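Local coordinates for protein CPI (Ascaris lumbricoides, PDB 4IT7) that probably inhibits papain-like cysteine proteases as a member of the cystatin family, using exposed hairpin loops and the N-terminal segment to block the active-site cleft, at residues T50-V53 / A54-T58. Residues are numbered along the deposited sequence; the frame is centred on the assembly and turned at random.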
loop_
_atom_site.group_PDB
_atom_site.type_symbol
_atom_site.label_atom_id
_atom_site.label_comp_id
_atom_site.label_asym_id
_atom_site.label_seq_id
_atom_site.Cartn_x
_atom_site.Cartn_y
_atom_site.Cartn_z
ATOM N N THR A 50 10.620 1.771 -9.407
ATOM C CA THR A 50 11.573 2.496 -8.576
ATOM C C THR A 50 12.434 3.447 -9.400
ATOM O O THR A 50 12.773 3.175 -10.559
ATOM C CB THR A 50 12.439 1.539 -7.735
ATOM O OG1 THR A 50 13.425 0.936 -8.570
ATOM C CG2 THR A 50 11.591 0.425 -7.121
ATOM N N GLN A 51 12.702 4.611 -8.827
ATOM C CA GLN A 51 13.707 5.488 -9.330
ATOM C C GLN A 51 14.708 5.779 -8.220
ATOM O O GLN A 51 14.445 5.537 -7.037
ATOM C CB GLN A 51 13.100 6.761 -9.889
ATOM C CG GLN A 51 12.366 7.613 -8.895
ATOM C CD GLN A 51 12.186 9.011 -9.418
ATOM O OE1 GLN A 51 12.528 9.299 -10.571
ATOM N NE2 GLN A 51 11.651 9.901 -8.578
ATOM N N VAL A 52 15.879 6.262 -8.618
ATOM C CA VAL A 52 17.011 6.383 -7.706
ATOM C C VAL A 52 17.784 7.662 -7.955
ATOM O O VAL A 52 19.008 7.652 -7.896
ATOM C CB VAL A 52 18.009 5.191 -7.787
ATOM C CG1 VAL A 52 17.551 3.978 -7.000
ATOM C CG2 VAL A 52 18.359 4.837 -9.237
ATOM N N VAL A 53 17.074 8.754 -8.216
ATOM C CA VAL A 53 17.708 10.054 -8.373
ATOM C C VAL A 53 18.137 10.675 -7.017
ATOM O O VAL A 53 19.236 11.204 -6.921
ATOM C CB VAL A 53 16.859 11.001 -9.270
ATOM C CG1 VAL A 53 15.386 11.007 -8.861
ATOM C CG2 VAL A 53 17.477 12.397 -9.417
ATOM N N ALA A 54 17.302 10.584 -5.976
ATOM C CA ALA A 54 17.684 11.076 -4.649
ATOM C C ALA A 54 17.186 10.156 -3.563
ATOM O O ALA A 54 16.097 10.351 -3.036
ATOM C CB ALA A 54 17.136 12.461 -4.425
ATOM N N GLY A 55 17.984 9.167 -3.190
ATOM C CA GLY A 55 17.466 8.048 -2.394
ATOM C C GLY A 55 16.546 7.223 -3.312
ATOM O O GLY A 55 16.476 7.499 -4.495
ATOM N N THR A 56 15.879 6.193 -2.794
ATOM C CA THR A 56 14.987 5.367 -3.620
ATOM C C THR A 56 13.547 5.831 -3.479
ATOM O O THR A 56 13.026 5.967 -2.350
ATOM C CB THR A 56 15.033 3.902 -3.186
ATOM O OG1 THR A 56 16.405 3.472 -3.116
ATOM C CG2 THR A 56 14.264 3.041 -4.173
ATOM N N ASN A 57 12.916 6.095 -4.624
ATOM C CA ASN A 57 11.493 6.319 -4.684
ATOM C C ASN A 57 10.749 5.197 -5.393
ATOM O O ASN A 57 10.909 4.979 -6.603
ATOM C CB ASN A 57 11.157 7.671 -5.328
ATOM C CG ASN A 57 9.718 8.084 -5.054
ATOM O OD1 ASN A 57 9.111 7.733 -4.019
ATOM N ND2 ASN A 57 9.160 8.818 -5.968
ATOM N N THR A 58 9.932 4.488 -4.625
ATOM C CA THR A 58 9.116 3.398 -5.127
ATOM C C THR A 58 7.632 3.778 -5.228
ATOM O O THR A 58 7.037 4.185 -4.226
ATOM C CB THR A 58 9.213 2.186 -4.196
ATOM O OG1 THR A 58 10.586 1.807 -4.027
ATOM C CG2 THR A 58 8.384 1.024 -4.760
#
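Gln51 and Asn57 face each other as the last hydrogen-bonded pair before this hairpin turns, and the backbone N-H and C=O of each are bonded to the other, giving two hydrogen bonds. The amide Gln51 N donates to Asn57 O at 2.9 Å and 164°, while Asn57 N returns the bond to Gln51 O, again at 2.9 Å. Each acceptor is also approached by a CA-H group: Thr50 CA lies 3.2 Å from Asn57 O, and Thr56 CA lies 3.5 Å from Gln51 O. On one face of the sheet the side chains of Gln51 and Asn57 run alongside one another, Gln51 CG against Asn57 CB at 3.8 Å. Gln51 sets out with CG wedged between its own N and carbonyl carbon (chi1 63°), then extends beside Asn57 CB.

The opposite face carries the non-hydrogen-bonded pair Thr50 and Thr58, where the methyl Thr50 CG2 rests 3.5 Å from Thr58 OG1. Nearer the turn, Val52 and Thr56 point the same way in looser contact, Val52 CG1 standing 4.1 Å from Thr56 OG1. Beyond the paired strands the chain reverses through Val52 to Gly55. Gly55 has a positive phi of 70°, a conformation glycine adopts readily, and Val52 CA makes a CA-H...O contact with Gly55 O at 3.4 Å.

Gln51 to Gly55 spell the QVVAG sequence of the cystatins, whose hairpin loop in relatives enters the protease cleft; the exposed Val53 and Ala54 are consistent with that role here. This tip joins strands 38-51 and 56-70. Thr58 packs on Ile19 and Leu22 of helix 17-33, Gln51 and Asn57 meet Phe9 in the N-terminal segment, and Ala54 O accepts a hydrogen bond from Trp95 NE1 on the neighbouring strand 88-97.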